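Local coordinates for RNA polymerase sigma factor SIGMA-28 (FliA) (Aquifex aeolicus, PDB 1RP3), which probably serves as the flagellar sigma factor that brings RNA polymerase to its promoters, and is held here in an inactive complex with the anti-sigma factor FlgM, at residues A[78-89]-A[141-152]; A[179-187]-A[229-237]. All blocks are in the same frame, centred on the assembly; numbering follows the deposited sequence.

Interaction 1. Residues A[78-89]-A[141-152]; sequences GAIYDYLRSLDF and FSYILSLEEVFR
Arg85 meets Glu148 in a salt bridge. NH2 of Arg85 reaches OE1 of Glu148 at 2.6 Å, in the guanidinium plane and nearly along the C-O axis. The same NH2 donates to the backbone O of Leu145 at 2.9 Å, coming from above the carbonyl plane. Leu145 CD2 lies over one guanidinium face and Glu149 CG over the other. Arg152 NH1 crosses to Asp82 OD1 at 2.6 Å. NE and NH2 of Arg152 both hold Glu148 OE2, side-on. With an alanine in place of Glu148, Arg85 NH1 and Arg152 NH2 would probably lose the carboxylate they share.

The packing is knobs-into-holes: Tyr81 sits among Phe141, Ile144, Leu145 and Glu148, joining helix 66-85 of region 2 to helix 129-158 of region 3. Glu148 CG, anti to the backbone N (chi1 -169°), lies over the centre of the Tyr81 ring, 3.8 Å from its centroid. The bend at chi2 (-88°) turns the carboxylate to within 8° of the ring plane. Phe141 turns an edge to the face of Phe89, a T-shaped pair with centroids 5.1 Å apart. Leu84 CD1 rests on Phe141 CZ at 3.5 Å. Further out, Ile32 and Leu36 pack here, and Phe86 of the FlgM chain lies against Tyr81.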
loop_
_atom_site.group_PDB
_atom_site.type_symbol
_atom_site.label_atom_id
_atom_site.label_comp_id
_atom_site.label_asym_id
_atom_site.label_seq_id
_atom_site.Cartn_x
_atom_site.Cartn_y
_atom_site.Cartn_z
ATOM N N GLY A 78 -5.309 4.405 6.697
ATOM C CA GLY A 78 -5.033 5.732 7.203
ATOM C C GLY A 78 -4.058 5.708 8.347
ATOM O O GLY A 78 -3.104 6.478 8.345
ATOM N N ALA A 79 -4.257 4.797 9.297
ATOM C CA ALA A 79 -3.361 4.708 10.448
ATOM C C ALA A 79 -1.966 4.260 10.041
ATOM O O ALA A 79 -0.979 4.694 10.621
ATOM C CB ALA A 79 -3.928 3.763 11.514
ATOM N N ILE A 80 -1.884 3.400 9.034
ATOM C CA ILE A 80 -0.594 2.900 8.584
ATOM C C ILE A 80 0.158 4.001 7.840
ATOM O O ILE A 80 1.346 4.204 8.074
ATOM C CB ILE A 80 -0.767 1.602 7.740
ATOM C CG1 ILE A 80 -1.250 0.467 8.641
ATOM C CG2 ILE A 80 0.515 1.206 7.048
ATOM C CD1 ILE A 80 -1.560 -0.827 7.901
ATOM N N TYR A 81 -0.532 4.722 6.954
ATOM C CA TYR A 81 0.102 5.819 6.221
ATOM C C TYR A 81 0.438 6.967 7.173
ATOM O O TYR A 81 1.424 7.684 6.963
ATOM C CB TYR A 81 -0.778 6.289 5.055
ATOM C CG TYR A 81 -0.726 5.352 3.869
ATOM C CD1 TYR A 81 0.422 5.259 3.084
ATOM C CD2 TYR A 81 -1.800 4.533 3.558
ATOM C CE1 TYR A 81 0.499 4.371 2.020
ATOM C CE2 TYR A 81 -1.737 3.642 2.504
ATOM C CZ TYR A 81 -0.584 3.569 1.736
ATOM O OH TYR A 81 -0.527 2.711 0.668
ATOM N N ASP A 82 -0.355 7.118 8.234
ATOM C CA ASP A 82 -0.100 8.155 9.235
ATOM C C ASP A 82 1.262 7.906 9.850
ATOM O O ASP A 82 2.023 8.847 10.095
ATOM C CB ASP A 82 -1.129 8.125 10.375
ATOM C CG ASP A 82 -2.407 8.898 10.053
ATOM O OD1 ASP A 82 -2.402 9.720 9.109
ATOM O OD2 ASP A 82 -3.426 8.671 10.753
ATOM N N TYR A 83 1.542 6.637 10.140
ATOM C CA TYR A 83 2.808 6.269 10.739
ATOM C C TYR A 83 3.954 6.352 9.724
ATOM O O TYR A 83 5.023 6.867 10.041
ATOM C CB TYR A 83 2.734 4.869 11.360
ATOM C CG TYR A 83 4.082 4.199 11.516
ATOM C CD1 TYR A 83 5.002 4.655 12.459
ATOM C CD2 TYR A 83 4.444 3.122 10.711
ATOM C CE1 TYR A 83 6.248 4.054 12.601
ATOM C CE2 TYR A 83 5.683 2.519 10.846
ATOM C CZ TYR A 83 6.584 2.989 11.791
ATOM O OH TYR A 83 7.830 2.404 11.911
ATOM N N LEU A 84 3.736 5.841 8.520
ATOM C CA LEU A 84 4.784 5.877 7.511
ATOM C C LEU A 84 5.161 7.305 7.130
ATOM O O LEU A 84 6.323 7.597 6.867
ATOM C CB LEU A 84 4.371 5.068 6.281
ATOM C CG LEU A 84 4.282 3.559 6.511
ATOM C CD1 LEU A 84 3.556 2.895 5.356
ATOM C CD2 LEU A 84 5.678 2.990 6.690
ATOM N N ARG A 85 4.182 8.204 7.153
ATOM C CA ARG A 85 4.420 9.601 6.819
ATOM C C ARG A 85 5.197 10.329 7.919
ATOM O O ARG A 85 5.833 11.349 7.667
ATOM C CB ARG A 85 3.092 10.305 6.545
ATOM C CG ARG A 85 3.215 11.752 6.107
ATOM C CD ARG A 85 1.887 12.285 5.604
ATOM N NE ARG A 85 1.561 11.786 4.271
ATOM C CZ ARG A 85 0.533 10.980 3.997
ATOM N NH1 ARG A 85 -0.272 10.568 4.970
ATOM N NH2 ARG A 85 0.289 10.608 2.743
ATOM N N SER A 86 5.181 9.791 9.134
ATOM C CA SER A 86 5.904 10.425 10.233
ATOM C C SER A 86 7.381 10.083 10.131
ATOM O O SER A 86 8.199 10.595 10.899
ATOM C CB SER A 86 5.342 9.999 11.597
ATOM O OG SER A 86 5.735 8.683 11.934
ATOM N N LEU A 87 7.706 9.201 9.185
ATOM C CA LEU A 87 9.082 8.775 8.942
ATOM C C LEU A 87 9.819 9.730 8.010
ATOM O O LEU A 87 9.292 10.783 7.640
ATOM C CB LEU A 87 9.122 7.344 8.401
ATOM C CG LEU A 87 9.140 6.171 9.389
ATOM C CD1 LEU A 87 8.500 6.535 10.703
ATOM C CD2 LEU A 87 8.438 4.996 8.758
ATOM N N ASP A 88 11.025 9.347 7.609
ATOM C CA ASP A 88 11.870 10.190 6.767
ATOM C C ASP A 88 11.737 9.996 5.265
ATOM O O ASP A 88 12.685 10.256 4.531
ATOM C CB ASP A 88 13.330 9.972 7.156
ATOM C CG ASP A 88 13.839 8.588 6.759
ATOM O OD1 ASP A 88 13.055 7.615 6.785
ATOM O OD2 ASP A 88 15.030 8.473 6.394
ATOM N N PHE A 89 10.573 9.569 4.797
ATOM C CA PHE A 89 10.400 9.337 3.367
ATOM C C PHE A 89 10.488 10.558 2.475
ATOM O O PHE A 89 11.086 10.494 1.403
ATOM C CB PHE A 89 9.116 8.571 3.080
ATOM C CG PHE A 89 9.191 7.125 3.453
ATOM C CD1 PHE A 89 9.981 6.249 2.723
ATOM C CD2 PHE A 89 8.493 6.642 4.549
ATOM C CE1 PHE A 89 10.068 4.910 3.077
ATOM C CE2 PHE A 89 8.574 5.306 4.908
ATOM C CZ PHE A 89 9.366 4.438 4.175
ATOM N N PHE A 141 8.453 5.200 -2.466
ATOM C CA PHE A 141 7.416 5.297 -1.457
ATOM C C PHE A 141 7.011 6.749 -1.186
ATOM O O PHE A 141 5.845 7.028 -0.889
ATOM C CB PHE A 141 7.740 4.530 -0.176
ATOM C CG PHE A 141 6.512 4.176 0.603
ATOM C CD1 PHE A 141 5.605 3.252 0.096
ATOM C CD2 PHE A 141 6.203 4.831 1.790
ATOM C CE1 PHE A 141 4.414 2.995 0.751
ATOM C CE2 PHE A 141 5.001 4.577 2.455
ATOM C CZ PHE A 141 4.110 3.660 1.934
ATOM N N SER A 142 7.957 7.670 -1.359
ATOM C CA SER A 142 7.687 9.091 -1.180
ATOM C C SER A 142 6.601 9.525 -2.151
ATOM O O SER A 142 5.744 10.328 -1.801
ATOM C CB SER A 142 8.941 9.921 -1.460
ATOM O OG SER A 142 9.982 9.592 -0.564
ATOM N N TYR A 143 6.646 8.999 -3.372
ATOM C CA TYR A 143 5.643 9.336 -4.372
ATOM C C TYR A 143 4.323 8.650 -4.068
ATOM O O TYR A 143 3.259 9.127 -4.457
ATOM C CB TYR A 143 6.133 8.996 -5.774
ATOM C CG TYR A 143 7.262 9.900 -6.234
ATOM C CD1 TYR A 143 7.027 11.246 -6.549
ATOM C CD2 TYR A 143 8.574 9.425 -6.315
ATOM C CE1 TYR A 143 8.071 12.091 -6.935
ATOM C CE2 TYR A 143 9.624 10.262 -6.697
ATOM C CZ TYR A 143 9.368 11.593 -7.004
ATOM O OH TYR A 143 10.405 12.417 -7.390
ATOM N N ILE A 144 4.388 7.527 -3.363
ATOM C CA ILE A 144 3.176 6.821 -2.978
ATOM C C ILE A 144 2.497 7.645 -1.897
ATOM O O ILE A 144 1.290 7.852 -1.938
ATOM C CB ILE A 144 3.491 5.396 -2.478
ATOM C CG1 ILE A 144 3.694 4.493 -3.685
ATOM C CG2 ILE A 144 2.366 4.848 -1.583
ATOM C CD1 ILE A 144 4.298 3.168 -3.351
ATOM N N LEU A 145 3.289 8.148 -0.960
ATOM C CA LEU A 145 2.769 8.966 0.129
ATOM C C LEU A 145 2.083 10.215 -0.403
ATOM O O LEU A 145 0.943 10.520 -0.037
ATOM C CB LEU A 145 3.891 9.365 1.080
ATOM C CG LEU A 145 4.326 8.278 2.057
ATOM C CD1 LEU A 145 5.561 8.716 2.781
ATOM C CD2 LEU A 145 3.196 7.963 3.046
ATOM N N SER A 146 2.794 10.945 -1.257
ATOM C CA SER A 146 2.246 12.156 -1.857
ATOM C C SER A 146 0.935 11.870 -2.585
ATOM O O SER A 146 -0.013 12.635 -2.476
ATOM C CB SER A 146 3.257 12.784 -2.818
ATOM O OG SER A 146 4.356 13.284 -2.090
ATOM N N LEU A 147 0.877 10.765 -3.315
ATOM C CA LEU A 147 -0.347 10.426 -4.016
ATOM C C LEU A 147 -1.450 10.028 -3.032
ATOM O O LEU A 147 -2.623 10.267 -3.292
ATOM C CB LEU A 147 -0.105 9.311 -5.025
ATOM C CG LEU A 147 -1.316 8.973 -5.889
ATOM C CD1 LEU A 147 -1.884 10.257 -6.507
ATOM C CD2 LEU A 147 -0.920 7.970 -6.972
ATOM N N GLU A 148 -1.065 9.440 -1.901
ATOM C CA GLU A 148 -2.018 9.021 -0.876
ATOM C C GLU A 148 -2.696 10.254 -0.268
ATOM O O GLU A 148 -3.884 10.222 0.029
ATOM C CB GLU A 148 -1.314 8.197 0.221
ATOM C CG GLU A 148 -2.264 7.482 1.200
ATOM C CD GLU A 148 -2.669 8.335 2.403
ATOM O OE1 GLU A 148 -1.916 9.252 2.790
ATOM O OE2 GLU A 148 -3.737 8.070 2.987
ATOM N N GLU A 149 -1.931 11.334 -0.095
ATOM C CA GLU A 149 -2.462 12.581 0.449
ATOM C C GLU A 149 -3.647 13.062 -0.382
ATOM O O GLU A 149 -4.630 13.558 0.162
ATOM C CB GLU A 149 -1.388 13.667 0.461
ATOM C CG GLU A 149 -0.539 13.693 1.714
ATOM C CD GLU A 149 0.529 14.771 1.673
ATOM O OE1 GLU A 149 0.434 15.672 0.809
ATOM O OE2 GLU A 149 1.464 14.716 2.502
ATOM N N VAL A 150 -3.544 12.892 -1.698
ATOM C CA VAL A 150 -4.597 13.294 -2.614
ATOM C C VAL A 150 -5.825 12.415 -2.427
ATOM O O VAL A 150 -6.937 12.913 -2.210
ATOM C CB VAL A 150 -4.108 13.241 -4.079
ATOM C CG1 VAL A 150 -5.248 13.572 -5.039
ATOM C CG2 VAL A 150 -2.934 14.206 -4.272
ATOM N N PHE A 151 -5.614 11.105 -2.467
ATOM C CA PHE A 151 -6.701 10.158 -2.274
ATOM C C PHE A 151 -7.365 10.299 -0.915
ATOM O O PHE A 151 -8.546 9.996 -0.774
ATOM C CB PHE A 151 -6.212 8.727 -2.464
ATOM C CG PHE A 151 -6.195 8.285 -3.879
ATOM C CD1 PHE A 151 -7.331 7.734 -4.456
ATOM C CD2 PHE A 151 -5.054 8.433 -4.649
ATOM C CE1 PHE A 151 -7.321 7.321 -5.777
ATOM C CE2 PHE A 151 -5.035 8.024 -5.969
ATOM C CZ PHE A 151 -6.173 7.473 -6.537
ATOM N N ARG A 152 -6.596 10.706 0.094
ATOM C CA ARG A 152 -7.154 10.894 1.433
ATOM C C ARG A 152 -8.058 12.127 1.461
ATOM O O ARG A 152 -9.063 12.155 2.175
ATOM C CB ARG A 152 -6.064 11.027 2.498
ATOM C CG ARG A 152 -6.649 10.990 3.898
ATOM C CD ARG A 152 -5.612 11.139 4.984
ATOM N NE ARG A 152 -4.656 10.039 4.986
ATOM C CZ ARG A 152 -4.017 9.602 6.063
ATOM N NH1 ARG A 152 -4.235 10.152 7.251
ATOM N NH2 ARG A 152 -3.097 8.659 5.927
#

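Interaction 2. Residues A[179-187]-A[229-237]; sequences EKVKEAVSK and ERLREMLSN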
loop_
_atom_site.group_PDB
_atom_site.type_symbol
_atom_site.label_atom_id
_atom_site.label_comp_id
_atom_site.label_asym_id
_atom_site.label_seq_id
_atom_site.Cartn_x
_atom_site.Cartn_y
_atom_site.Cartn_z
ATOM N N GLU A 179 -14.037 8.103 -12.491
ATOM C CA GLU A 179 -13.894 8.872 -13.726
ATOM C C GLU A 179 -12.814 9.948 -13.618
ATOM O O GLU A 179 -12.153 10.273 -14.604
ATOM C CB GLU A 179 -15.233 9.499 -14.145
ATOM C CG GLU A 179 -16.362 8.493 -14.425
ATOM C CD GLU A 179 -16.027 7.465 -15.514
ATOM O OE1 GLU A 179 -15.376 7.832 -16.523
ATOM O OE2 GLU A 179 -16.433 6.287 -15.364
ATOM N N LYS A 180 -12.635 10.491 -12.420
ATOM C CA LYS A 180 -11.628 11.519 -12.189
ATOM C C LYS A 180 -10.234 10.898 -12.286
ATOM O O LYS A 180 -9.292 11.535 -12.763
ATOM C CB LYS A 180 -11.825 12.148 -10.812
ATOM C CG LYS A 180 -11.105 13.477 -10.615
ATOM C CD LYS A 180 -11.221 13.947 -9.170
ATOM C CE LYS A 180 -12.677 14.040 -8.720
ATOM N NZ LYS A 180 -12.789 14.257 -7.247
ATOM N N VAL A 181 -10.117 9.652 -11.827
ATOM C CA VAL A 181 -8.860 8.914 -11.876
ATOM C C VAL A 181 -8.613 8.433 -13.307
ATOM O O VAL A 181 -7.477 8.412 -13.769
ATOM C CB VAL A 181 -8.890 7.684 -10.928
ATOM C CG1 VAL A 181 -7.609 6.866 -11.062
ATOM C CG2 VAL A 181 -9.070 8.133 -9.493
ATOM N N LYS A 182 -9.686 8.050 -13.998
ATOM C CA LYS A 182 -9.604 7.568 -15.378
ATOM C C LYS A 182 -9.096 8.658 -16.313
ATOM O O LYS A 182 -8.409 8.377 -17.296
ATOM C CB LYS A 182 -10.971 7.071 -15.853
ATOM C CG LYS A 182 -10.998 6.530 -17.280
ATOM C CD LYS A 182 -12.299 5.792 -17.573
ATOM C CE LYS A 182 -12.471 4.614 -16.623
ATOM N NZ LYS A 182 -13.773 3.915 -16.795
ATOM N N GLU A 183 -9.436 9.904 -16.004
ATOM C CA GLU A 183 -8.997 11.022 -16.820
ATOM C C GLU A 183 -7.482 11.161 -16.721
ATOM O O GLU A 183 -6.802 11.293 -17.735
ATOM C CB GLU A 183 -9.691 12.319 -16.383
ATOM C CG GLU A 183 -9.412 13.532 -17.294
ATOM C CD GLU A 183 -9.790 13.298 -18.765
ATOM O OE1 GLU A 183 -10.848 12.682 -19.042
ATOM O OE2 GLU A 183 -9.017 13.737 -19.648
ATOM N N ALA A 184 -6.959 11.092 -15.499
ATOM C CA ALA A 184 -5.522 11.208 -15.258
ATOM C C ALA A 184 -4.739 10.030 -15.837
ATOM O O ALA A 184 -3.703 10.217 -16.470
ATOM C CB ALA A 184 -5.256 11.335 -13.770
ATOM N N VAL A 185 -5.256 8.821 -15.638
ATOM C CA VAL A 185 -4.610 7.612 -16.130
ATOM C C VAL A 185 -4.411 7.634 -17.644
ATOM O O VAL A 185 -3.346 7.265 -18.142
ATOM C CB VAL A 185 -5.405 6.356 -15.717
ATOM C CG1 VAL A 185 -4.872 5.121 -16.428
ATOM C CG2 VAL A 185 -5.320 6.169 -14.205
ATOM N N SER A 186 -5.419 8.114 -18.361
ATOM C CA SER A 186 -5.371 8.189 -19.817
ATOM C C SER A 186 -4.216 9.030 -20.350
ATOM O O SER A 186 -3.801 8.851 -21.491
ATOM C CB SER A 186 -6.683 8.753 -20.354
ATOM O OG SER A 186 -6.883 10.065 -19.875
ATOM N N LYS A 187 -3.696 9.931 -19.522
ATOM C CA LYS A 187 -2.601 10.801 -19.937
ATOM C C LYS A 187 -1.195 10.318 -19.574
ATOM O O LYS A 187 -0.258 11.113 -19.472
ATOM C CB LYS A 187 -2.846 12.227 -19.444
ATOM C CG LYS A 187 -4.101 12.834 -20.049
ATOM C CD LYS A 187 -4.332 14.257 -19.592
ATOM C CE LYS A 187 -5.645 14.792 -20.149
ATOM N NZ LYS A 187 -5.954 16.164 -19.656
ATOM N N GLU A 229 4.292 10.533 -10.015
ATOM C CA GLU A 229 4.420 11.984 -9.945
ATOM C C GLU A 229 3.365 12.617 -10.840
ATOM O O GLU A 229 2.658 13.530 -10.416
ATOM C CB GLU A 229 5.800 12.427 -10.388
ATOM N N ARG A 230 3.240 12.116 -12.070
ATOM C CA ARG A 230 2.247 12.650 -12.994
ATOM C C ARG A 230 0.868 12.626 -12.352
ATOM O O ARG A 230 0.233 13.670 -12.192
ATOM C CB ARG A 230 2.195 11.847 -14.299
ATOM C CG ARG A 230 3.388 12.006 -15.213
ATOM C CD ARG A 230 2.986 11.720 -16.661
ATOM N NE ARG A 230 4.114 11.323 -17.507
ATOM C CZ ARG A 230 5.186 12.074 -17.752
ATOM N NH1 ARG A 230 5.300 13.286 -17.224
ATOM N NH2 ARG A 230 6.159 11.604 -18.520
ATOM N N LEU A 231 0.438 11.437 -11.939
ATOM C CA LEU A 231 -0.870 11.258 -11.324
ATOM C C LEU A 231 -1.163 12.255 -10.214
ATOM O O LEU A 231 -2.260 12.799 -10.158
ATOM C CB LEU A 231 -1.040 9.820 -10.814
ATOM C CG LEU A 231 -1.049 8.732 -11.894
ATOM C CD1 LEU A 231 -0.904 7.348 -11.282
ATOM C CD2 LEU A 231 -2.310 8.827 -12.711
ATOM N N ARG A 232 -0.191 12.517 -9.344
ATOM C CA ARG A 232 -0.415 13.467 -8.260
ATOM C C ARG A 232 -0.748 14.864 -8.792
ATOM O O ARG A 232 -1.702 15.487 -8.331
ATOM C CB ARG A 232 0.795 13.554 -7.329
ATOM C CG ARG A 232 0.540 14.449 -6.119
ATOM C CD ARG A 232 1.821 14.907 -5.448
ATOM N NE ARG A 232 2.736 15.560 -6.385
ATOM C CZ ARG A 232 2.534 16.752 -6.954
ATOM N NH1 ARG A 232 1.434 17.454 -6.690
ATOM N NH2 ARG A 232 3.435 17.241 -7.802
ATOM N N GLU A 233 0.043 15.349 -9.751
ATOM C CA GLU A 233 -0.171 16.672 -10.338
ATOM C C GLU A 233 -1.509 16.719 -11.063
ATOM O O GLU A 233 -2.287 17.649 -10.880
ATOM C CB GLU A 233 0.969 17.024 -11.293
ATOM N N MET A 234 -1.784 15.683 -11.848
ATOM C CA MET A 234 -3.034 15.560 -12.598
ATOM C C MET A 234 -4.264 15.625 -11.689
ATOM O O MET A 234 -5.220 16.339 -11.979
ATOM C CB MET A 234 -3.075 14.221 -13.344
ATOM C CG MET A 234 -1.979 13.996 -14.359
ATOM S SD MET A 234 -2.149 15.061 -15.777
ATOM C CE MET A 234 -3.839 14.658 -16.269
ATOM N N LEU A 235 -4.247 14.845 -10.611
ATOM C CA LEU A 235 -5.372 14.795 -9.682
ATOM C C LEU A 235 -5.474 16.010 -8.775
ATOM O O LEU A 235 -6.552 16.311 -8.268
ATOM C CB LEU A 235 -5.334 13.507 -8.860
ATOM C CG LEU A 235 -5.476 12.203 -9.655
ATOM C CD1 LEU A 235 -5.370 11.020 -8.714
ATOM C CD2 LEU A 235 -6.796 12.163 -10.389
ATOM N N SER A 236 -4.355 16.701 -8.577
ATOM C CA SER A 236 -4.318 17.904 -7.753
ATOM C C SER A 236 -4.858 19.116 -8.514
ATOM O O SER A 236 -5.320 20.078 -7.900
ATOM C CB SER A 236 -2.890 18.201 -7.284
ATOM O OG SER A 236 -2.520 17.376 -6.196
ATOM N N ASN A 237 -4.790 19.066 -9.846
ATOM C CA ASN A 237 -5.269 20.159 -10.706
ATOM C C ASN A 237 -6.633 19.851 -11.354
ATOM O O ASN A 237 -7.664 20.059 -10.669
ATOM C CB ASN A 237 -4.217 20.490 -11.781
#
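Ala184 meets Leu231, Met234 and Leu235 without any stacked flat group. No ring or guanidinium face is covered across this contact. Leu235 CD2 approaches the backbone O of Lys180 to 3.5 Å, from over the face of that peptide group. Arg230 comes near Lys187 O with its aliphatic CD, while NE makes a long, weak ion pair with Glu192.

The centre is the methyl of Ala184. Met234 CB lies 3.6 Å from Ala184 CB. Leu235 CD2 comes to the same methyl at 3.8 Å and Leu231 CD2 at 4.0 Å. The small side chain lets the backbones approach closely, with CA atoms of Ala184 and Met234 5.7 Å apart. The helix axes are 9.4 Å apart, at 129° between their directions. Helix 217-236 closes sigma region 4, and follows helix 206-212 as the second helix of what is probably its helix-turn-helix. Here its C-terminal end packs against the end of helix 167-185.

Met234 bends at chi2 (-69°) and chi3 (-55°), which brings CE back to the extended chain of Lys187. CE and Lys187 CD are tight at 3.4 Å. No hydrogen bond crosses between the segments. Val80 of the FlgM chain packs on Val181, and Leu83 of that chain on Leu231. On the neighbouring helix 129-158, Val150 touches Leu235, and Phe154 makes a cation-pi contact with Lys180.

The centres of interactions 1 and 2 are about 18 Å apart. Both segments of interaction 1 precede those of interaction 2 in the sequence. Helix 129-158, which carries segment 141-152, is followed directly by helix 167-185, which carries segment 179-187. The contacts also touch in space. Ser146 CB packs on Arg232 CD at 3.7 Å, and Val150 lies against Ser236. Helix 217-236 is therefore packed against both helix 129-158 and helix 167-185. The two contacts and the packing between them join regions 2, 3 and 4 in a mostly helical assembly. The FlgM chain packs on residues of both contacts, consistent with its holding the sigma factor in this inactive conformation.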